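Local coordinates for putative lipoprotein (Campylobacter jejuni subsp. jejuni, PDB 2G5G) that binds two cofacial hemes as a dimer and probably serves in bacterial heme uptake as a ChaN-family lipoprotein, at residues A[16-27]-A[255-265]. Sequence-based numbering, arbitrary orientation.
Sequences NKDFYILDTHTQ and LKDSDYVLIYK
T24 and H25 fasten the end of strand 19-23 to the turn that leads into strand 260-264. The buried T24 hydroxyl, set between its backbone N and carbonyl carbon (chi1 64°), donates from OG1 to S258 O at 2.6 Å, while T24 N bonds to D259 O and T24 CG2 rests against V261 CG1. Beside it, H25 NE2 donates a hydrogen bond, in its own ring plane, to the anti lone pair of D259 OD1, 2.6 Å away; K226 forms a salt bridge to the same oxygen. D23 OD1 accepts from H25 N, an Asx turn.

From there the strands run antiparallel, with Y20–I263 and L22–V261 as hydrogen-bonded pairs. The close-packed part is the buried T24 end plus the face of F19, I21, Y260 and L262, where I21 CG1 lies alongside L262 CG at 3.9 Å. On the other face Y20, L22 and I263 are partly exposed: I263 CB sits over the Y20 ring in a CH-pi contact, 4.1 Å from its centroid, and I263 CD1 reaches L22 CD1 at 3.5 Å. K265 N bonds firmly to D18 O (2.9 Å), but the exposed, bent K265 side chain is the loose solvent side, its CE at the Y20 ring edge and NZ weakly bonded to N16 O.

Strand 260-264 lies between antiparallel strand 19-23 and parallel strand 243-248; helix 32-39 meets I21 and Y260, helix 54-73 F19 and L262.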
ATOM      1  N   ASN A  16      30.967   6.811 -27.212  1.00 43.61           N
ATOM      2  CA  ASN A  16      30.863   7.717 -28.372  1.00 43.80           C
ATOM      3  C   ASN A  16      29.946   7.200 -29.490  1.00 43.64           C
ATOM      4  O   ASN A  16      29.526   7.975 -30.345  1.00 44.12           O
ATOM      5  CB  ASN A  16      32.246   8.091 -28.941  1.00 43.59           C
ATOM      6  CG  ASN A  16      33.123   8.836 -27.942  1.00 44.67           C
ATOM      7  OD1 ASN A  16      32.700   9.817 -27.339  1.00 43.79           O
ATOM      8  ND2 ASN A  16      34.374   8.389 -27.797  1.00 44.17           N
ATOM      9  N   LYS A  17      29.631   5.907 -29.483  1.00 42.84           N
ATOM     10  CA  LYS A  17      28.605   5.363 -30.370  1.00 42.67           C
ATOM     11  C   LYS A  17      27.287   5.172 -29.634  1.00 40.95           C
ATOM     12  O   LYS A  17      26.251   5.661 -30.073  1.00 40.98           O
ATOM     13  CB  LYS A  17      29.066   4.041 -31.027  1.00 43.07           C
ATOM     14  CG  LYS A  17      29.749   4.242 -32.395  1.00 44.95           C
ATOM     15  CD  LYS A  17      30.500   3.004 -32.906  1.00 45.26           C
ATOM     16  CE  LYS A  17      31.585   3.410 -33.931  1.00 50.05           C
ATOM     17  NZ  LYS A  17      32.538   2.297 -34.299  1.00 51.34           N
ATOM     18  N   ASP A  18      27.337   4.481 -28.498  1.00 38.61           N
ATOM     19  CA  ASP A  18      26.141   4.159 -27.736  1.00 36.71           C
ATOM     20  C   ASP A  18      25.831   5.164 -26.614  1.00 34.70           C
ATOM     21  O   ASP A  18      24.677   5.298 -26.194  1.00 34.10           O
ATOM     22  CB  ASP A  18      26.266   2.744 -27.155  1.00 36.78           C
ATOM     23  CG  ASP A  18      26.475   1.675 -28.240  1.00 39.08           C
ATOM     24  OD1 ASP A  18      25.860   1.786 -29.318  1.00 40.10           O
ATOM     25  OD2 ASP A  18      27.255   0.729 -28.013  1.00 40.62           O
ATOM     26  N   PHE A  19      26.863   5.832 -26.113  1.00 33.12           N
ATOM     27  CA  PHE A  19      26.698   6.759 -24.995  1.00 32.22           C
ATOM     28  C   PHE A  19      27.833   7.758 -24.918  1.00 30.95           C
ATOM     29  O   PHE A  19      28.897   7.574 -25.513  1.00 30.28           O
ATOM     30  CB  PHE A  19      26.606   5.995 -23.657  1.00 32.47           C
ATOM     31  CG  PHE A  19      27.938   5.533 -23.127  1.00 33.82           C
ATOM     32  CD1 PHE A  19      28.658   6.311 -22.218  1.00 34.86           C
ATOM     33  CD2 PHE A  19      28.475   4.312 -23.534  1.00 35.61           C
ATOM     34  CE1 PHE A  19      29.887   5.882 -21.733  1.00 36.13           C
ATOM     35  CE2 PHE A  19      29.718   3.865 -23.052  1.00 36.14           C
ATOM     36  CZ  PHE A  19      30.423   4.641 -22.155  1.00 35.29           C
ATOM     37  N   TYR A  20      27.618   8.822 -24.147  1.00 29.91           N
ATOM     38  CA  TYR A  20      28.735   9.655 -23.746  1.00 28.27           C
ATOM     39  C   TYR A  20      28.467  10.163 -22.318  1.00 26.06           C
ATOM     40  O   TYR A  20      27.436   9.846 -21.708  1.00 26.47           O
ATOM     41  CB  TYR A  20      29.007  10.785 -24.751  1.00 28.95           C
ATOM     42  CG  TYR A  20      27.875  11.791 -24.902  1.00 30.78           C
ATOM     43  CD1 TYR A  20      27.865  12.979 -24.164  1.00 31.23           C
ATOM     44  CD2 TYR A  20      26.839  11.573 -25.812  1.00 31.90           C
ATOM     45  CE1 TYR A  20      26.844  13.901 -24.305  1.00 31.20           C
ATOM     46  CE2 TYR A  20      25.803  12.490 -25.954  1.00 32.16           C
ATOM     47  CZ  TYR A  20      25.826  13.654 -25.209  1.00 31.78           C
ATOM     48  OH  TYR A  20      24.801  14.550 -25.330  1.00 30.85           O
ATOM     49  N   ILE A  21      29.423  10.897 -21.790  1.00 23.37           N
ATOM     50  CA  ILE A  21      29.371  11.362 -20.397  1.00 23.04           C
ATOM     51  C   ILE A  21      29.598  12.852 -20.358  1.00 22.54           C
ATOM     52  O   ILE A  21      30.540  13.336 -20.972  1.00 23.31           O
ATOM     53  CB  ILE A  21      30.502  10.718 -19.570  1.00 21.82           C
ATOM     54  CG1 ILE A  21      30.416   9.187 -19.639  1.00 22.87           C
ATOM     55  CG2 ILE A  21      30.492  11.236 -18.086  1.00 21.09           C
ATOM     56  CD1 ILE A  21      31.695   8.518 -19.227  1.00 21.57           C
ATOM     57  N   LEU A  22      28.763  13.566 -19.611  1.00 22.82           N
ATOM     58  CA  LEU A  22      29.010  14.952 -19.299  1.00 23.27           C
ATOM     59  C   LEU A  22      29.350  15.105 -17.830  1.00 22.23           C
ATOM     60  O   LEU A  22      28.691  14.533 -16.988  1.00 21.51           O
ATOM     61  CB  LEU A  22      27.760  15.795 -19.548  1.00 23.56           C
ATOM     62  CG  LEU A  22      27.285  16.049 -20.973  1.00 27.28           C
ATOM     63  CD1 LEU A  22      25.995  16.852 -20.879  1.00 28.46           C
ATOM     64  CD2 LEU A  22      28.346  16.826 -21.753  1.00 25.61           C
ATOM     65  N   ASP A  23      30.374  15.897 -17.558  1.00 21.70           N
ATOM     66  CA  ASP A  23      30.561  16.556 -16.273  1.00 21.90           C
ATOM     67  C   ASP A  23      29.400  17.572 -16.180  1.00 21.82           C
ATOM     68  O   ASP A  23      29.286  18.466 -17.040  1.00 22.11           O
ATOM     69  CB  ASP A  23      31.905  17.271 -16.325  1.00 21.25           C
ATOM     70  CG  ASP A  23      32.259  17.981 -15.034  1.00 23.79           C
ATOM     71  OD1 ASP A  23      31.367  18.510 -14.353  1.00 22.61           O
ATOM     72  OD2 ASP A  23      33.455  18.045 -14.718  1.00 26.00           O
ATOM     73  N   THR A  24      28.527  17.453 -15.184  1.00 21.13           N
ATOM     74  CA  THR A  24      27.364  18.370 -15.134  1.00 20.80           C
ATOM     75  C   THR A  24      27.721  19.799 -14.646  1.00 21.10           C
ATOM     76  O   THR A  24      26.926  20.726 -14.809  1.00 21.13           O
ATOM     77  CB  THR A  24      26.235  17.843 -14.213  1.00 20.50           C
ATOM     78  OG1 THR A  24      26.735  17.785 -12.870  1.00 20.32           O
ATOM     79  CG2 THR A  24      25.671  16.495 -14.685  1.00 20.11           C
ATOM     80  N   HIS A  25      28.890  19.966 -14.046  1.00 20.40           N
ATOM     81  CA  HIS A  25      29.270  21.267 -13.508  1.00 22.47           C
ATOM     82  C   HIS A  25      29.667  22.211 -14.662  1.00 23.21           C
ATOM     83  O   HIS A  25      29.340  23.415 -14.653  1.00 24.56           O
ATOM     84  CB  HIS A  25      30.425  21.112 -12.515  1.00 22.01           C
ATOM     85  CG  HIS A  25      30.091  20.257 -11.318  1.00 25.65           C
ATOM     86  ND1 HIS A  25      30.451  20.604 -10.035  1.00 31.38           N
ATOM     87  CD2 HIS A  25      29.390  19.105 -11.205  1.00 26.59           C
ATOM     88  CE1 HIS A  25      30.009  19.688  -9.185  1.00 29.78           C
ATOM     89  NE2 HIS A  25      29.369  18.765  -9.873  1.00 24.37           N
ATOM     90  N   THR A  26      30.311  21.640 -15.677  1.00 23.02           N
ATOM     91  CA  THR A  26      30.857  22.425 -16.774  1.00 22.64           C
ATOM     92  C   THR A  26      30.110  22.120 -18.060  1.00 22.34           C
ATOM     93  O   THR A  26      30.293  22.828 -19.032  1.00 21.98           O
ATOM     94  CB  THR A  26      32.331  22.072 -17.043  1.00 22.44           C
ATOM     95  OG1 THR A  26      32.449  20.647 -17.240  1.00 22.76           O
ATOM     96  CG2 THR A  26      33.251  22.512 -15.893  1.00 21.26           C
ATOM     97  N   GLN A  27      29.294  21.070 -18.057  1.00 22.10           N
ATOM     98  CA  GLN A  27      28.678  20.522 -19.273  1.00 23.00           C
ATOM     99  C   GLN A  27      29.726  20.181 -20.349  1.00 23.77           C
ATOM    100  O   GLN A  27      29.477  20.285 -21.559  1.00 24.21           O
ATOM    101  CB  GLN A  27      27.616  21.472 -19.844  1.00 23.89           C
ATOM    102  CG  GLN A  27      26.457  21.700 -18.925  1.00 22.15           C
ATOM    103  CD  GLN A  27      25.531  22.757 -19.481  1.00 24.26           C
ATOM    104  OE1 GLN A  27      24.629  22.454 -20.247  1.00 26.86           O
ATOM    105  NE2 GLN A  27      25.746  23.993 -19.079  1.00 23.03           N
ATOM    106  N   LEU A 255      20.779  18.887 -14.729  1.00 23.27           N
ATOM    107  CA  LEU A 255      22.190  18.915 -14.369  1.00 23.18           C
ATOM    108  C   LEU A 255      22.428  18.960 -12.859  1.00 22.95           C
ATOM    109  O   LEU A 255      23.416  18.440 -12.368  1.00 22.32           O
ATOM    110  CB  LEU A 255      22.873  20.098 -15.054  1.00 23.19           C
ATOM    111  CG  LEU A 255      22.930  20.109 -16.583  1.00 24.29           C
ATOM    112  CD1 LEU A 255      23.347  21.521 -17.053  1.00 23.77           C
ATOM    113  CD2 LEU A 255      23.862  18.999 -17.108  1.00 25.83           C
ATOM    114  N   LYS A 256      21.510  19.581 -12.134  1.00 22.86           N
ATOM    115  CA  LYS A 256      21.605  19.700 -10.699  1.00 24.15           C
ATOM    116  C   LYS A 256      21.441  18.381  -9.944  1.00 22.85           C
ATOM    117  O   LYS A 256      21.706  18.342  -8.735  1.00 23.35           O
ATOM    118  CB  LYS A 256      20.556  20.695 -10.179  1.00 24.15           C
ATOM    119  CG  LYS A 256      20.674  22.107 -10.770  1.00 26.33           C
ATOM    120  CD  LYS A 256      19.589  23.088 -10.198  1.00 27.91           C
ATOM    121  CE  LYS A 256      18.132  22.790 -10.711  1.00 31.76           C
ATOM    122  NZ  LYS A 256      17.989  22.648 -12.233  1.00 30.75           N
ATOM    123  N   ASP A 257      20.951  17.344 -10.623  1.00 21.42           N
ATOM    124  CA  ASP A 257      20.689  16.056  -9.995  1.00 21.93           C
ATOM    125  C   ASP A 257      21.971  15.269  -9.697  1.00 20.85           C
ATOM    126  O   ASP A 257      21.963  14.362  -8.874  1.00 20.61           O
ATOM    127  CB  ASP A 257      19.791  15.192 -10.889  1.00 22.24           C
ATOM    128  CG  ASP A 257      18.325  15.452 -10.670  1.00 22.66           C
ATOM    129  OD1 ASP A 257      17.955  15.959  -9.604  1.00 24.95           O
ATOM    130  OD2 ASP A 257      17.535  15.140 -11.581  1.00 28.18           O
ATOM    131  N   SER A 258      23.062  15.576 -10.385  1.00 19.94           N
ATOM    132  CA  SER A 258      24.214  14.674 -10.302  1.00 19.45           C
ATOM    133  C   SER A 258      25.498  15.455 -10.645  1.00 18.77           C
ATOM    134  O   SER A 258      25.420  16.627 -10.978  1.00 19.11           O
ATOM    135  CB  SER A 258      23.967  13.491 -11.248  1.00 19.00           C
ATOM    136  OG  SER A 258      24.087  13.878 -12.611  1.00 19.78           O
ATOM    137  N   ASP A 259      26.660  14.818 -10.531  1.00 17.61           N
ATOM    138  CA  ASP A 259      27.953  15.411 -10.914  1.00 17.46           C
ATOM    139  C   ASP A 259      28.414  14.953 -12.298  1.00 17.83           C
ATOM    140  O   ASP A 259      29.190  15.651 -12.989  1.00 17.40           O
ATOM    141  CB  ASP A 259      29.011  15.059  -9.859  1.00 16.64           C
ATOM    142  CG  ASP A 259      28.610  15.564  -8.479  1.00 18.99           C
ATOM    143  OD1 ASP A 259      28.451  16.815  -8.342  1.00 18.27           O
ATOM    144  OD2 ASP A 259      28.391  14.735  -7.561  1.00 17.55           O
ATOM    145  N   TYR A 260      27.950  13.778 -12.694  1.00 18.28           N
ATOM    146  CA  TYR A 260      28.209  13.234 -14.035  1.00 18.65           C
ATOM    147  C   TYR A 260      26.914  12.652 -14.533  1.00 19.87           C
ATOM    148  O   TYR A 260      26.083  12.175 -13.730  1.00 19.47           O
ATOM    149  CB  TYR A 260      29.319  12.149 -14.013  1.00 19.59           C
ATOM    150  CG  TYR A 260      30.648  12.703 -13.568  1.00 19.55           C
ATOM    151  CD1 TYR A 260      31.026  12.646 -12.209  1.00 21.74           C
ATOM    152  CD2 TYR A 260      31.507  13.330 -14.468  1.00 20.25           C
ATOM    153  CE1 TYR A 260      32.238  13.175 -11.789  1.00 21.19           C
ATOM    154  CE2 TYR A 260      32.732  13.872 -14.051  1.00 19.85           C
ATOM    155  CZ  TYR A 260      33.076  13.794 -12.703  1.00 19.99           C
ATOM    156  OH  TYR A 260      34.239  14.345 -12.213  1.00 21.91           O
ATOM    157  N   VAL A 261      26.713  12.663 -15.862  1.00 19.60           N
ATOM    158  CA  VAL A 261      25.529  12.025 -16.377  1.00 21.00           C
ATOM    159  C   VAL A 261      25.927  11.249 -17.622  1.00 22.15           C
ATOM    160  O   VAL A 261      26.730  11.711 -18.436  1.00 21.19           O
ATOM    161  CB  VAL A 261      24.322  13.047 -16.562  1.00 21.79           C
ATOM    162  CG1 VAL A 261      24.705  14.176 -17.493  1.00 22.24           C
ATOM    163  CG2 VAL A 261      23.040  12.330 -16.993  1.00 23.33           C
ATOM    164  N   LEU A 262      25.425  10.023 -17.709  1.00 22.75           N
ATOM    165  CA  LEU A 262      25.626   9.218 -18.900  1.00 24.11           C
ATOM    166  C   LEU A 262      24.439   9.425 -19.786  1.00 24.11           C
ATOM    167  O   LEU A 262      23.306   9.324 -19.337  1.00 24.49           O
ATOM    168  CB  LEU A 262      25.786   7.731 -18.557  1.00 24.06           C
ATOM    169  CG  LEU A 262      27.241   7.358 -18.321  1.00 24.56           C
ATOM    170  CD1 LEU A 262      27.616   7.859 -16.911  1.00 22.95           C
ATOM    171  CD2 LEU A 262      27.435   5.809 -18.413  1.00 26.14           C
ATOM    172  N   ILE A 263      24.711   9.735 -21.045  1.00 26.15           N
ATOM    173  CA  ILE A 263      23.661  10.113 -21.993  1.00 27.80           C
ATOM    174  C   ILE A 263      23.730   9.098 -23.123  1.00 29.22           C
ATOM    175  O   ILE A 263      24.802   8.873 -23.684  1.00 28.60           O
ATOM    176  CB  ILE A 263      23.851  11.551 -22.539  1.00 27.50           C
ATOM    177  CG1 ILE A 263      23.702  12.576 -21.400  1.00 27.47           C
ATOM    178  CG2 ILE A 263      22.822  11.849 -23.657  1.00 27.67           C
ATOM    179  CD1 ILE A 263      24.181  13.964 -21.751  1.00 26.70           C
ATOM    180  N   TYR A 264      22.589   8.485 -23.415  1.00 31.57           N
ATOM    181  CA  TYR A 264      22.522   7.352 -24.351  1.00 35.26           C
ATOM    182  C   TYR A 264      21.964   7.765 -25.720  1.00 37.93           C
ATOM    183  O   TYR A 264      21.084   8.616 -25.800  1.00 39.15           O
ATOM    184  CB  TYR A 264      21.669   6.223 -23.756  1.00 34.49           C
ATOM    185  CG  TYR A 264      22.200   5.696 -22.447  1.00 33.55           C
ATOM    186  CD1 TYR A 264      21.672   6.140 -21.234  1.00 33.16           C
ATOM    187  CD2 TYR A 264      23.245   4.773 -22.420  1.00 33.04           C
ATOM    188  CE1 TYR A 264      22.169   5.682 -20.018  1.00 32.90           C
ATOM    189  CE2 TYR A 264      23.754   4.289 -21.197  1.00 32.71           C
ATOM    190  CZ  TYR A 264      23.202   4.744 -20.009  1.00 33.92           C
ATOM    191  OH  TYR A 264      23.704   4.289 -18.804  1.00 32.75           O
ATOM    192  N   LYS A 265      22.485   7.155 -26.778  1.00 41.58           N
ATOM    193  CA  LYS A 265      22.048   7.442 -28.160  1.00 44.83           C
ATOM    194  C   LYS A 265      20.769   6.677 -28.535  1.00 46.62           C
ATOM    195  O   LYS A 265      20.724   5.441 -28.440  1.00 47.57           O
ATOM    196  CB  LYS A 265      23.169   7.136 -29.159  1.00 45.16           C
ATOM    197  CG  LYS A 265      24.174   8.287 -29.395  1.00 46.97           C
ATOM    198  CD  LYS A 265      24.751   8.913 -28.122  1.00 47.82           C
ATOM    199  CE  LYS A 265      26.275   9.111 -28.228  1.00 49.18           C
ATOM    200  NZ  LYS A 265      26.751   9.815 -29.470  1.00 49.39           N
TER
HETATM  201  O   HOH W   1      22.622   3.727 -26.389  1.00 55.88           O
HETATM  202  O   HOH W   2      35.255  16.166 -14.228  1.00 25.50           O
HETATM  203  O   HOH W   3      31.560  16.837 -11.822  1.00 25.92           O